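Local coordinates for protein chitinase (Pyrococcus furiosus, PDB 2CWR) that degrades chitin, with this fragment forming the domain that binds the polysaccharide and probably holds the enzyme on its insoluble substrate, at residues Val41-Phe52 with Phe81-Glu92; Pro7-Lys15 with Ile94-Ile103. All blocks are in the same frame, centred on the assembly; numbering follows the deposited sequence.

Contact 1 of 2, residues Val41-Phe52 with Phe81-Glu92; sequences VKLAPGATVGSF and FIVNGPQGDKVE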
ATOM      1  N   VAL A  41       4.371  -0.680  -3.551  1.00  8.79           N
ATOM      2  CA  VAL A  41       5.192  -0.469  -2.373  1.00 11.33           C
ATOM      3  C   VAL A  41       6.607  -0.986  -2.581  1.00 16.55           C
ATOM      4  O   VAL A  41       6.802  -2.157  -2.895  1.00 16.75           O
ATOM      5  CB  VAL A  41       4.583  -1.187  -1.147  1.00 10.50           C
ATOM      6  CG1 VAL A  41       5.515  -1.070   0.048  1.00 13.91           C
ATOM      7  CG2 VAL A  41       3.217  -0.587  -0.814  1.00 12.10           C
ATOM      8  N   LYS A  42       7.590  -0.106  -2.419  1.00 13.27           N
ATOM      9  CA  LYS A  42       8.983  -0.512  -2.558  1.00 15.93           C
ATOM     10  C   LYS A  42       9.479  -0.769  -1.147  1.00 14.30           C
ATOM     11  O   LYS A  42       9.527   0.143  -0.320  1.00 13.23           O
ATOM     12  CB  LYS A  42       9.820   0.584  -3.223  1.00 18.73           C
ATOM     13  CG  LYS A  42      11.251   0.150  -3.540  1.00 24.77           C
ATOM     14  CD  LYS A  42      12.055   1.264  -4.184  1.00 31.53           C
ATOM     15  CE  LYS A  42      13.404   0.755  -4.685  1.00 37.01           C
ATOM     16  NZ  LYS A  42      14.208   0.109  -3.608  1.00 32.34           N
ATOM     17  N   LEU A  43       9.828  -2.021  -0.874  1.00 14.21           N
ATOM     18  CA  LEU A  43      10.292  -2.428   0.444  1.00 14.84           C
ATOM     19  C   LEU A  43      11.758  -2.088   0.681  1.00 15.02           C
ATOM     20  O   LEU A  43      12.553  -2.026  -0.257  1.00 16.08           O
ATOM     21  CB  LEU A  43      10.094  -3.934   0.614  1.00 19.59           C
ATOM     22  CG  LEU A  43       8.656  -4.440   0.473  1.00 17.05           C
ATOM     23  CD1 LEU A  43       8.649  -5.956   0.350  1.00 23.27           C
ATOM     24  CD2 LEU A  43       7.844  -3.979   1.670  1.00 18.90           C
ATOM     25  N   ALA A  44      12.107  -1.862   1.941  1.00 14.86           N
ATOM     26  CA  ALA A  44      13.488  -1.568   2.294  1.00 17.79           C
ATOM     27  C   ALA A  44      14.249  -2.886   2.199  1.00 16.74           C
ATOM     28  O   ALA A  44      13.644  -3.960   2.174  1.00 14.85           O
ATOM     29  CB  ALA A  44      13.568  -1.023   3.710  1.00 16.66           C
ATOM     30  N   PRO A  45      15.587  -2.826   2.146  1.00 14.10           N
ATOM     31  CA  PRO A  45      16.391  -4.048   2.055  1.00 15.80           C
ATOM     32  C   PRO A  45      16.052  -5.045   3.160  1.00 16.06           C
ATOM     33  O   PRO A  45      15.944  -4.672   4.331  1.00 16.86           O
ATOM     34  CB  PRO A  45      17.821  -3.525   2.172  1.00 16.02           C
ATOM     35  CG  PRO A  45      17.735  -2.177   1.546  1.00 21.59           C
ATOM     36  CD  PRO A  45      16.452  -1.632   2.135  1.00 18.42           C
ATOM     37  N   GLY A  46      15.867  -6.307   2.780  1.00 15.40           N
ATOM     38  CA  GLY A  46      15.562  -7.344   3.751  1.00 16.57           C
ATOM     39  C   GLY A  46      14.178  -7.327   4.375  1.00 17.17           C
ATOM     40  O   GLY A  46      13.892  -8.121   5.274  1.00 16.57           O
ATOM     41  N   ALA A  47      13.312  -6.434   3.908  1.00 14.99           N
ATOM     42  CA  ALA A  47      11.960  -6.339   4.452  1.00 16.28           C
ATOM     43  C   ALA A  47      10.964  -7.176   3.652  1.00 14.51           C
ATOM     44  O   ALA A  47      11.092  -7.319   2.437  1.00 17.51           O
ATOM     45  CB  ALA A  47      11.515  -4.880   4.477  1.00 14.73           C
ATOM     46  N   THR A  48       9.974  -7.726   4.348  1.00 15.35           N
ATOM     47  CA  THR A  48       8.938  -8.541   3.716  1.00 17.05           C
ATOM     48  C   THR A  48       7.589  -8.268   4.378  1.00 15.15           C
ATOM     49  O   THR A  48       7.530  -7.859   5.539  1.00 15.81           O
ATOM     50  CB  THR A  48       9.240 -10.043   3.858  1.00 15.00           C
ATOM     51  OG1 THR A  48       9.277 -10.389   5.246  1.00 24.90           O
ATOM     52  CG2 THR A  48      10.572 -10.385   3.210  1.00 24.58           C
ATOM     53  N   VAL A  49       6.505  -8.508   3.641  1.00 16.07           N
ATOM     54  CA  VAL A  49       5.160  -8.287   4.169  1.00 13.47           C
ATOM     55  C   VAL A  49       4.683  -9.493   4.978  1.00 16.12           C
ATOM     56  O   VAL A  49       4.623 -10.612   4.467  1.00 18.12           O
ATOM     57  CB  VAL A  49       4.159  -8.009   3.026  1.00 12.90           C
ATOM     58  CG1 VAL A  49       2.748  -7.823   3.593  1.00 10.54           C
ATOM     59  CG2 VAL A  49       4.588  -6.768   2.259  1.00 14.83           C
ATOM     60  N   GLY A  50       4.351  -9.252   6.244  1.00 13.41           N
ATOM     61  CA  GLY A  50       3.894 -10.311   7.126  1.00 17.17           C
ATOM     62  C   GLY A  50       2.419 -10.650   7.005  1.00 17.95           C
ATOM     63  O   GLY A  50       2.034 -11.809   7.129  1.00 19.37           O
ATOM     64  N   SER A  51       1.588  -9.635   6.789  1.00 12.89           N
ATOM     65  CA  SER A  51       0.154  -9.838   6.636  1.00 12.31           C
ATOM     66  C   SER A  51      -0.444  -8.585   6.021  1.00 10.09           C
ATOM     67  O   SER A  51       0.216  -7.544   5.945  1.00 11.33           O
ATOM     68  CB  SER A  51      -0.509 -10.116   7.993  1.00 11.95           C
ATOM     69  OG  SER A  51      -0.386  -9.011   8.871  1.00 13.11           O
ATOM     70  N   PHE A  52      -1.689  -8.689   5.571  1.00  9.50           N
ATOM     71  CA  PHE A  52      -2.372  -7.555   4.964  1.00 10.67           C
ATOM     72  C   PHE A  52      -3.878  -7.788   5.016  1.00 10.79           C
ATOM     73  O   PHE A  52      -4.335  -8.900   5.302  1.00 13.20           O
ATOM     74  CB  PHE A  52      -1.915  -7.369   3.509  1.00 10.49           C
ATOM     75  CG  PHE A  52      -2.122  -8.584   2.648  1.00  9.53           C
ATOM     76  CD1 PHE A  52      -1.247  -9.665   2.723  1.00 10.42           C
ATOM     77  CD2 PHE A  52      -3.226  -8.670   1.802  1.00  8.95           C
ATOM     78  CE1 PHE A  52      -1.470 -10.820   1.972  1.00 12.26           C
ATOM     79  CE2 PHE A  52      -3.458  -9.821   1.050  1.00 11.90           C
ATOM     80  CZ  PHE A  52      -2.577 -10.897   1.136  1.00 11.79           C
ATOM     81  N   PHE A  81      -1.256  -3.176   5.869  1.00  8.42           N
ATOM     82  CA  PHE A  81      -0.334  -4.296   5.861  1.00  9.20           C
ATOM     83  C   PHE A  81       0.751  -4.088   6.897  1.00  9.15           C
ATOM     84  O   PHE A  81       0.969  -2.973   7.376  1.00 10.25           O
ATOM     85  CB  PHE A  81       0.279  -4.470   4.463  1.00  8.83           C
ATOM     86  CG  PHE A  81       0.968  -3.240   3.934  1.00  8.61           C
ATOM     87  CD1 PHE A  81       2.345  -3.086   4.062  1.00  9.12           C
ATOM     88  CD2 PHE A  81       0.239  -2.233   3.300  1.00 10.38           C
ATOM     89  CE1 PHE A  81       2.987  -1.951   3.569  1.00 11.28           C
ATOM     90  CE2 PHE A  81       0.875  -1.095   2.803  1.00  7.51           C
ATOM     91  CZ  PHE A  81       2.252  -0.955   2.939  1.00 10.78           C
ATOM     92  N   ILE A  82       1.411  -5.181   7.253  1.00 10.04           N
ATOM     93  CA  ILE A  82       2.485  -5.149   8.232  1.00 12.96           C
ATOM     94  C   ILE A  82       3.754  -5.590   7.525  1.00 11.66           C
ATOM     95  O   ILE A  82       3.744  -6.544   6.747  1.00 13.64           O
ATOM     96  CB  ILE A  82       2.171  -6.094   9.415  1.00 16.03           C
ATOM     97  CG1 ILE A  82       1.010  -5.514  10.232  1.00 18.53           C
ATOM     98  CG2 ILE A  82       3.416  -6.301  10.272  1.00 15.72           C
ATOM     99  CD1 ILE A  82       0.569  -6.384  11.395  1.00 25.22           C
ATOM    100  N   VAL A  83       4.842  -4.874   7.777  1.00 13.43           N
ATOM    101  CA  VAL A  83       6.113  -5.196   7.152  1.00 14.43           C
ATOM    102  C   VAL A  83       7.139  -5.522   8.220  1.00 13.35           C
ATOM    103  O   VAL A  83       7.288  -4.786   9.197  1.00 14.96           O
ATOM    104  CB  VAL A  83       6.639  -4.013   6.303  1.00 13.36           C
ATOM    105  CG1 VAL A  83       7.962  -4.386   5.649  1.00 11.36           C
ATOM    106  CG2 VAL A  83       5.621  -3.640   5.238  1.00 14.71           C
ATOM    107  N   ASN A  84       7.833  -6.636   8.034  1.00 12.72           N
ATOM    108  CA  ASN A  84       8.863  -7.058   8.971  1.00 16.15           C
ATOM    109  C   ASN A  84      10.205  -6.857   8.292  1.00 16.93           C
ATOM    110  O   ASN A  84      10.328  -7.035   7.083  1.00 18.20           O
ATOM    111  CB  ASN A  84       8.680  -8.533   9.335  1.00 17.42           C
ATOM    112  CG  ASN A  84       7.342  -8.811   9.996  1.00 18.44           C
ATOM    113  OD1 ASN A  84       6.538  -9.600   9.490  1.00 24.15           O
ATOM    114  ND2 ASN A  84       7.094  -8.167  11.130  1.00 17.27           N
ATOM    115  N   GLY A  85      11.217  -6.478   9.063  1.00 17.07           N
ATOM    116  CA  GLY A  85      12.519  -6.277   8.466  1.00 17.72           C
ATOM    117  C   GLY A  85      13.527  -5.645   9.398  1.00 15.57           C
ATOM    118  O   GLY A  85      13.302  -5.562  10.607  1.00 15.87           O
ATOM    119  N   PRO A  86      14.658  -5.183   8.851  1.00 17.13           N
ATOM    120  CA  PRO A  86      15.722  -4.549   9.637  1.00 15.26           C
ATOM    121  C   PRO A  86      15.235  -3.284  10.335  1.00 18.10           C
ATOM    122  O   PRO A  86      14.320  -2.616   9.855  1.00 17.02           O
ATOM    123  CB  PRO A  86      16.786  -4.232   8.587  1.00 15.69           C
ATOM    124  CG  PRO A  86      16.543  -5.253   7.515  1.00 18.85           C
ATOM    125  CD  PRO A  86      15.039  -5.269   7.432  1.00 18.02           C
ATOM    126  N   GLN A  87      15.847  -2.963  11.470  1.00 16.79           N
ATOM    127  CA  GLN A  87      15.498  -1.752  12.206  1.00 17.48           C
ATOM    128  C   GLN A  87      15.668  -0.585  11.234  1.00 16.76           C
ATOM    129  O   GLN A  87      16.607  -0.568  10.438  1.00 18.64           O
ATOM    130  CB  GLN A  87      16.433  -1.580  13.405  1.00 19.56           C
ATOM    131  CG  GLN A  87      16.249  -0.280  14.166  1.00 26.65           C
ATOM    132  CD  GLN A  87      17.221  -0.144  15.319  1.00 28.99           C
ATOM    133  OE1 GLN A  87      17.139  -0.876  16.307  1.00 24.49           O
ATOM    134  NE2 GLN A  87      18.159   0.793  15.195  1.00 28.98           N
ATOM    135  N   GLY A  88      14.761   0.383  11.304  1.00 15.42           N
ATOM    136  CA  GLY A  88      14.804   1.518  10.400  1.00 14.83           C
ATOM    137  C   GLY A  88      13.557   1.451   9.531  1.00 13.80           C
ATOM    138  O   GLY A  88      12.781   0.504   9.657  1.00 17.69           O
ATOM    139  N   ASP A  89      13.354   2.431   8.655  1.00 16.72           N
ATOM    140  CA  ASP A  89      12.169   2.428   7.795  1.00 14.63           C
ATOM    141  C   ASP A  89      12.050   1.110   7.038  1.00 19.92           C
ATOM    142  O   ASP A  89      12.999   0.673   6.384  1.00 17.10           O
ATOM    143  CB  ASP A  89      12.219   3.589   6.800  1.00 16.35           C
ATOM    144  CG  ASP A  89      12.162   4.940   7.480  1.00 28.68           C
ATOM    145  OD1 ASP A  89      11.507   5.043   8.538  1.00 27.40           O
ATOM    146  OD2 ASP A  89      12.759   5.900   6.951  1.00 35.97           O
ATOM    147  N   LYS A  90      10.877   0.488   7.132  1.00 18.08           N
ATOM    148  CA  LYS A  90      10.612  -0.792   6.481  1.00 17.42           C
ATOM    149  C   LYS A  90      10.198  -0.623   5.025  1.00 15.04           C
ATOM    150  O   LYS A  90      10.311  -1.552   4.224  1.00 14.32           O
ATOM    151  CB  LYS A  90       9.498  -1.533   7.230  1.00 16.14           C
ATOM    152  CG  LYS A  90       9.747  -1.706   8.719  1.00 19.21           C
ATOM    153  CD  LYS A  90      10.922  -2.633   8.977  1.00 17.64           C
ATOM    154  CE  LYS A  90      11.181  -2.797  10.468  1.00 18.58           C
ATOM    155  NZ  LYS A  90      11.558  -1.509  11.114  1.00 18.78           N
ATOM    156  N   VAL A  91       9.708   0.567   4.693  1.00 15.80           N
ATOM    157  CA  VAL A  91       9.252   0.868   3.343  1.00 15.97           C
ATOM    158  C   VAL A  91       9.926   2.129   2.818  1.00 18.04           C
ATOM    159  O   VAL A  91      10.121   3.090   3.560  1.00 18.83           O
ATOM    160  CB  VAL A  91       7.716   1.052   3.329  1.00 17.28           C
ATOM    161  CG1 VAL A  91       7.250   1.529   1.972  1.00 14.07           C
ATOM    162  CG2 VAL A  91       7.042  -0.263   3.691  1.00 13.58           C
ATOM    163  N   GLU A  92      10.279   2.122   1.537  1.00 15.96           N
ATOM    164  CA  GLU A  92      10.944   3.269   0.926  1.00 18.19           C
ATOM    165  C   GLU A  92       9.979   4.129   0.127  1.00 15.75           C
ATOM    166  O   GLU A  92      10.167   5.341   0.004  1.00 16.65           O
ATOM    167  CB  GLU A  92      12.074   2.799   0.008  1.00 20.16           C
ATOM    168  CG  GLU A  92      13.019   1.808   0.661  1.00 19.99           C
ATOM    169  CD  GLU A  92      14.219   1.498  -0.203  1.00 26.75           C
ATOM    170  OE1 GLU A  92      14.143   1.731  -1.430  1.00 26.64           O
ATOM    171  OE2 GLU A  92      15.231   1.010   0.342  1.00 25.55           O
TER
HETATM  172  O   HOH W   1      15.377  -1.600  -1.310  1.00 35.66           O
HETATM  173  O   HOH W   2      11.910  -9.992   6.107  1.00 24.38           O
HETATM  174  O   HOH W   3       7.616 -11.026   7.226  1.00 24.22           O
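The Phe-81 ring points its CZ at Val-41, whose CG2 arrives obliquely from the opposite direction at 3.9 Å; Val-83 CG2 sits at the ring's edge, in its plane. Beyond the segments Phe-66 stacks on this ring and Tyr-25 meets it with nearly parallel planes. Phe-81 CG lies between its own backbone N and carbonyl carbon (chi1 56°), a setting that turns the ring into the interior, toward Val-41. Further along the same interior, Val-41 CG1 meets Val-91 CG1 at 3.7 Å, the side chains crossing at about a right angle, and Val-83 CG1 touches both Leu-43 CD2 and Ala-47 CB.

The backbone is paired twice. Strand 48-52 runs antiparallel to 81-84, where Thr-48 and Asn-84 exchange two N-H...O bonds, each nearly straight. Strand 41-43 instead joins the other sheet, with Glu-92 N bonded to Lys-42 O at 2.8 Å. Ala-44 to Ala-47 form the type II turn that carries the chain from one sheet to the other, and Ala-44 N reaches Lys-90 O from well above the carbonyl plane.

The Lys-42 chain runs extended until its last torsion (chi4 -56°) folds NZ onto Glu-92 OE1, a 2.7 Å salt bridge made from above the carboxylate plane. With an alanine in place of Lys-42, Glu-92 OE1 would probably lose its cationic mate and be freer to turn. Water 3 bridges Thr-48 OG1 and Asn-84 OD1. Gly-50 CA lies 3.6 Å from Asn-84 OD1, and a beta carbon there would run into that oxygen. Aliphatic and aromatic groups thus fill the space between the sheets, the buried Lys-90 ammonium is satisfied by Asp-18 OD2 and carbonyl oxygens, and the Lys-42/Glu-92 pair and bound water keep to the outer margin, where the pair is likely partly screened.

Contact 2 of 2, residues Pro7-Lys15 with Ile94-Ile103; sequences PVSGSLEVK and ITLEINGQVI
Ile-103 N donates to Leu-96 O at 2.9 Å, a bond inside the terminal hairpin that sets two residues facing segment 7-15. No hydrogen bond crosses between the segments themselves; the join is made by aliphatic branches. Ile-103 lays CG2 against Gly-10 O at 3.2 Å, a tight approach, and sends CD1 toward Val-8, meeting CB at 4.1 Å. Val-8 in turn presses CG1 onto Ile-98 CD1 at 3.7 Å, the two side chains crossing at about a right angle. With CG1 anti to the backbone N (chi1 -180°), Val-8 has both methyls available to Ile-98, CG2 lying near Ile-98 CG2.

Along strand 10-15 a single methyl does most of the work: Leu-12 CD1 wedges between Ile-94 CG2, at 3.8 Å, and Leu-96 CB, at 3.9 Å. Val-14 and Ile-94 then reach toward each other, tip to tip, through CG1 and CD1. Val-39 packs against Leu-12, Ile-94 and Leu-96, and Leu-29 flanks Leu-12 within its own sheet. Ser-11 points its beta carbon away from segment 94-103, and its OG is hydrogen-bonded to Asn-30 ND2.

The hairpin closes through a type I' turn from Ile-98 to Gln-101. Two strands of different sheets, their axes 7.5 Å apart at closest and 151° between directions, meeting mainly through side chains: this is the face-to-face packing of a beta-sandwich, as in cellulose-binding domains of this family.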
ATOM      1  N   PRO A   7      -7.735  13.628 -16.594  1.00 50.60           N
ATOM      2  CA  PRO A   7      -6.933  12.753 -15.710  1.00 46.03           C
ATOM      3  C   PRO A   7      -7.636  12.497 -14.381  1.00 42.58           C
ATOM      4  O   PRO A   7      -8.498  13.270 -13.963  1.00 43.61           O
ATOM      5  CB  PRO A   7      -5.598  13.452 -15.490  1.00 48.21           C
ATOM      6  CG  PRO A   7      -5.989  14.913 -15.694  1.00 49.45           C
ATOM      7  CD  PRO A   7      -7.005  14.884 -16.847  1.00 50.64           C
ATOM      8  N   VAL A   8      -7.262  11.405 -13.721  1.00 36.66           N
ATOM      9  CA  VAL A   8      -7.855  11.044 -12.440  1.00 30.72           C
ATOM     10  C   VAL A   8      -7.195  11.809 -11.296  1.00 29.92           C
ATOM     11  O   VAL A   8      -5.969  11.895 -11.218  1.00 29.51           O
ATOM     12  CB  VAL A   8      -7.708   9.531 -12.171  1.00 35.16           C
ATOM     13  CG1 VAL A   8      -8.336   9.176 -10.834  1.00 33.27           C
ATOM     14  CG2 VAL A   8      -8.358   8.739 -13.297  1.00 33.94           C
ATOM     15  N   SER A   9      -8.017  12.365 -10.411  1.00 24.49           N
ATOM     16  CA  SER A   9      -7.511  13.112  -9.268  1.00 22.50           C
ATOM     17  C   SER A   9      -7.733  12.321  -7.988  1.00 22.56           C
ATOM     18  O   SER A   9      -8.710  11.583  -7.860  1.00 25.49           O
ATOM     19  CB  SER A   9      -8.212  14.468  -9.157  1.00 21.17           C
ATOM     20  OG  SER A   9      -7.904  15.288 -10.270  1.00 28.38           O
ATOM     21  N   GLY A  10      -6.821  12.481  -7.039  1.00 20.77           N
ATOM     22  CA  GLY A  10      -6.945  11.771  -5.782  1.00 18.49           C
ATOM     23  C   GLY A  10      -5.688  11.912  -4.956  1.00 17.05           C
ATOM     24  O   GLY A  10      -4.748  12.606  -5.349  1.00 18.46           O
ATOM     25  N   SER A  11      -5.672  11.261  -3.801  1.00 14.02           N
ATOM     26  CA  SER A  11      -4.506  11.318  -2.933  1.00 13.50           C
ATOM     27  C   SER A  11      -4.383  10.048  -2.112  1.00 12.49           C
ATOM     28  O   SER A  11      -5.337   9.281  -1.973  1.00 14.60           O
ATOM     29  CB  SER A  11      -4.599  12.521  -1.987  1.00 14.78           C
ATOM     30  OG  SER A  11      -5.606  12.331  -1.005  1.00 14.33           O
ATOM     31  N   LEU A  12      -3.192   9.828  -1.575  1.00 10.74           N
ATOM     32  CA  LEU A  12      -2.945   8.669  -0.743  1.00  9.10           C
ATOM     33  C   LEU A  12      -2.419   9.140   0.594  1.00 10.30           C
ATOM     34  O   LEU A  12      -1.615  10.062   0.657  1.00 10.65           O
ATOM     35  CB  LEU A  12      -1.906   7.735  -1.383  1.00 10.83           C
ATOM     36  CG  LEU A  12      -1.485   6.505  -0.553  1.00 13.14           C
ATOM     37  CD1 LEU A  12      -0.986   5.408  -1.483  1.00 13.93           C
ATOM     38  CD2 LEU A  12      -0.399   6.883   0.462  1.00 12.81           C
ATOM     39  N   GLU A  13      -2.902   8.529   1.667  1.00  8.65           N
ATOM     40  CA  GLU A  13      -2.388   8.856   2.983  1.00  9.03           C
ATOM     41  C   GLU A  13      -2.122   7.539   3.686  1.00 10.38           C
ATOM     42  O   GLU A  13      -2.808   6.544   3.453  1.00 10.15           O
ATOM     43  CB  GLU A  13      -3.364   9.723   3.790  1.00 14.06           C
ATOM     44  CG  GLU A  13      -4.769   9.188   3.926  1.00 13.37           C
ATOM     45  CD  GLU A  13      -5.652  10.131   4.728  1.00 18.60           C
ATOM     46  OE1 GLU A  13      -5.468  10.223   5.962  1.00 16.48           O
ATOM     47  OE2 GLU A  13      -6.520  10.790   4.117  1.00 14.09           O
ATOM     48  N   VAL A  14      -1.097   7.523   4.519  1.00  9.43           N
ATOM     49  CA  VAL A  14      -0.766   6.312   5.237  1.00 10.15           C
ATOM     50  C   VAL A  14      -0.282   6.642   6.635  1.00 11.92           C
ATOM     51  O   VAL A  14       0.495   7.579   6.838  1.00 12.02           O
ATOM     52  CB  VAL A  14       0.312   5.492   4.486  1.00 10.93           C
ATOM     53  CG1 VAL A  14       1.558   6.335   4.255  1.00 14.41           C
ATOM     54  CG2 VAL A  14       0.652   4.234   5.280  1.00 12.30           C
ATOM     55  N   LYS A  15      -0.783   5.879   7.599  1.00 10.43           N
ATOM     56  CA  LYS A  15      -0.414   6.035   9.000  1.00 13.22           C
ATOM     57  C   LYS A  15       0.570   4.904   9.284  1.00 12.83           C
ATOM     58  O   LYS A  15       0.273   3.738   9.013  1.00 15.56           O
ATOM     59  CB  LYS A  15      -1.647   5.879   9.890  1.00 16.28           C
ATOM     60  CG  LYS A  15      -1.396   6.159  11.363  1.00 28.00           C
ATOM     61  CD  LYS A  15      -1.410   7.651  11.654  1.00 43.01           C
ATOM     62  CE  LYS A  15      -2.834   8.198  11.672  1.00 51.33           C
ATOM     63  NZ  LYS A  15      -3.591   7.900  10.421  1.00 53.87           N
ATOM     64  N   ILE A  94       5.564   4.361  -1.240  1.00 10.40           N
ATOM     65  CA  ILE A  94       4.193   3.868  -1.326  1.00 10.35           C
ATOM     66  C   ILE A  94       3.541   4.791  -2.338  1.00 14.65           C
ATOM     67  O   ILE A  94       3.337   5.980  -2.072  1.00 14.02           O
ATOM     68  CB  ILE A  94       3.461   3.959   0.023  1.00 12.02           C
ATOM     69  CG1 ILE A  94       4.182   3.088   1.060  1.00 15.56           C
ATOM     70  CG2 ILE A  94       2.020   3.491  -0.147  1.00 13.82           C
ATOM     71  CD1 ILE A  94       3.586   3.166   2.463  1.00 17.16           C
ATOM     72  N   THR A  95       3.219   4.242  -3.505  1.00 12.25           N
ATOM     73  CA  THR A  95       2.667   5.046  -4.586  1.00 13.60           C
ATOM     74  C   THR A  95       1.353   4.552  -5.168  1.00 11.45           C
ATOM     75  O   THR A  95       1.207   3.375  -5.487  1.00 14.09           O
ATOM     76  CB  THR A  95       3.690   5.138  -5.725  1.00 16.70           C
ATOM     77  OG1 THR A  95       4.944   5.591  -5.196  1.00 17.38           O
ATOM     78  CG2 THR A  95       3.212   6.099  -6.798  1.00 21.13           C
ATOM     79  N   LEU A  96       0.410   5.474  -5.323  1.00 10.20           N
ATOM     80  CA  LEU A  96      -0.901   5.160  -5.877  1.00 10.73           C
ATOM     81  C   LEU A  96      -0.930   5.348  -7.392  1.00 14.49           C
ATOM     82  O   LEU A  96      -0.484   6.374  -7.909  1.00 15.22           O
ATOM     83  CB  LEU A  96      -1.964   6.059  -5.237  1.00 14.09           C
ATOM     84  CG  LEU A  96      -3.360   6.052  -5.870  1.00 14.00           C
ATOM     85  CD1 LEU A  96      -3.978   4.667  -5.764  1.00 11.09           C
ATOM     86  CD2 LEU A  96      -4.235   7.081  -5.165  1.00 14.82           C
ATOM     87  N   GLU A  97      -1.454   4.345  -8.092  1.00 16.25           N
ATOM     88  CA  GLU A  97      -1.578   4.392  -9.544  1.00 19.05           C
ATOM     89  C   GLU A  97      -3.004   4.026  -9.936  1.00 22.14           C
ATOM     90  O   GLU A  97      -3.650   3.195  -9.290  1.00 22.66           O
ATOM     91  CB  GLU A  97      -0.615   3.409 -10.222  1.00 22.36           C
ATOM     92  CG  GLU A  97       0.861   3.759 -10.087  1.00 29.20           C
ATOM     93  CD  GLU A  97       1.766   2.834 -10.893  1.00 34.31           C
ATOM     94  OE1 GLU A  97       3.001   3.006 -10.828  1.00 37.54           O
ATOM     95  OE2 GLU A  97       1.249   1.938 -11.592  1.00 31.53           O
ATOM     96  N   ILE A  98      -3.497   4.660 -10.991  1.00 20.62           N
ATOM     97  CA  ILE A  98      -4.834   4.386 -11.497  1.00 28.34           C
ATOM     98  C   ILE A  98      -4.752   4.418 -13.014  1.00 31.80           C
ATOM     99  O   ILE A  98      -4.293   5.403 -13.597  1.00 30.29           O
ATOM    100  CB  ILE A  98      -5.858   5.431 -11.008  1.00 29.73           C
ATOM    101  CG1 ILE A  98      -6.048   5.294  -9.495  1.00 36.74           C
ATOM    102  CG2 ILE A  98      -7.187   5.243 -11.738  1.00 30.14           C
ATOM    103  CD1 ILE A  98      -7.101   6.209  -8.911  1.00 37.88           C
ATOM    104  N   ASN A  99      -5.179   3.329 -13.648  1.00 34.61           N
ATOM    105  CA  ASN A  99      -5.134   3.230 -15.101  1.00 38.19           C
ATOM    106  C   ASN A  99      -3.681   3.312 -15.564  1.00 36.30           C
ATOM    107  O   ASN A  99      -3.384   3.850 -16.628  1.00 36.89           O
ATOM    108  CB  ASN A  99      -5.958   4.355 -15.735  1.00 43.41           C
ATOM    109  CG  ASN A  99      -7.439   4.251 -15.406  1.00 49.16           C
ATOM    110  OD1 ASN A  99      -8.214   5.167 -15.685  1.00 51.27           O
ATOM    111  ND2 ASN A  99      -7.838   3.128 -14.816  1.00 50.99           N
ATOM    112  N   GLY A 100      -2.782   2.783 -14.739  1.00 34.17           N
ATOM    113  CA  GLY A 100      -1.368   2.785 -15.067  1.00 35.34           C
ATOM    114  C   GLY A 100      -0.671   4.123 -14.920  1.00 36.13           C
ATOM    115  O   GLY A 100       0.468   4.278 -15.360  1.00 36.73           O
ATOM    116  N   GLN A 101      -1.340   5.091 -14.301  1.00 30.29           N
ATOM    117  CA  GLN A 101      -0.752   6.414 -14.117  1.00 31.09           C
ATOM    118  C   GLN A 101      -0.642   6.810 -12.648  1.00 24.91           C
ATOM    119  O   GLN A 101      -1.614   6.723 -11.897  1.00 24.43           O
ATOM    120  CB  GLN A 101      -1.584   7.460 -14.856  1.00 38.03           C
ATOM    121  CG  GLN A 101      -1.632   7.265 -16.360  1.00 48.82           C
ATOM    122  CD  GLN A 101      -2.557   8.254 -17.036  1.00 54.56           C
ATOM    123  OE1 GLN A 101      -3.766   8.246 -16.808  1.00 57.87           O
ATOM    124  NE2 GLN A 101      -1.991   9.120 -17.870  1.00 58.66           N
ATOM    125  N   VAL A 102       0.547   7.250 -12.246  1.00 24.44           N
ATOM    126  CA  VAL A 102       0.780   7.674 -10.870  1.00 20.40           C
ATOM    127  C   VAL A 102      -0.073   8.895 -10.552  1.00 20.50           C
ATOM    128  O   VAL A 102      -0.135   9.846 -11.336  1.00 19.83           O
ATOM    129  CB  VAL A 102       2.264   8.034 -10.633  1.00 18.25           C
ATOM    130  CG1 VAL A 102       2.440   8.663  -9.257  1.00 22.48           C
ATOM    131  CG2 VAL A 102       3.126   6.783 -10.748  1.00 22.51           C
ATOM    132  N   ILE A 103      -0.730   8.866  -9.399  1.00 16.08           N
ATOM    133  CA  ILE A 103      -1.577   9.970  -8.978  1.00 25.74           C
ATOM    134  C   ILE A 103      -0.737  11.006  -8.243  1.00 28.73           C
ATOM    135  O   ILE A 103       0.038  10.611  -7.345  1.00 30.50           O
ATOM    136  CB  ILE A 103      -2.702   9.478  -8.043  1.00 26.92           C
ATOM    137  CG1 ILE A 103      -3.558   8.438  -8.767  1.00 30.36           C
ATOM    138  CG2 ILE A 103      -3.560  10.647  -7.591  1.00 32.45           C
ATOM    139  CD1 ILE A 103      -4.237   8.956 -10.025  1.00 36.10           C
ATOM    140  OXT ILE A 103      -0.872  12.202  -8.577  1.00 29.22           O
TER

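Overall arrangement
Contacts 1 and 2 lie on opposite sides of the chain's centre, about 20 Å apart between their own centres, and both use strand 91-98. Contact 1 is nested within the loop that contact 2 closes near the two chain ends. It is partly buried and draws on both sheets, combining backbone pairing, an ion pair and water bridges around an apolar interior. Contact 2 is a surface contact, with few of its residues buried, and joins sheet to sheet by aliphatic packing without a direct polar bond. The two meet where Val-41 CG2 packs on Ile-94 CG1 at 4.2 Å, consistent with one apolar interior running through both.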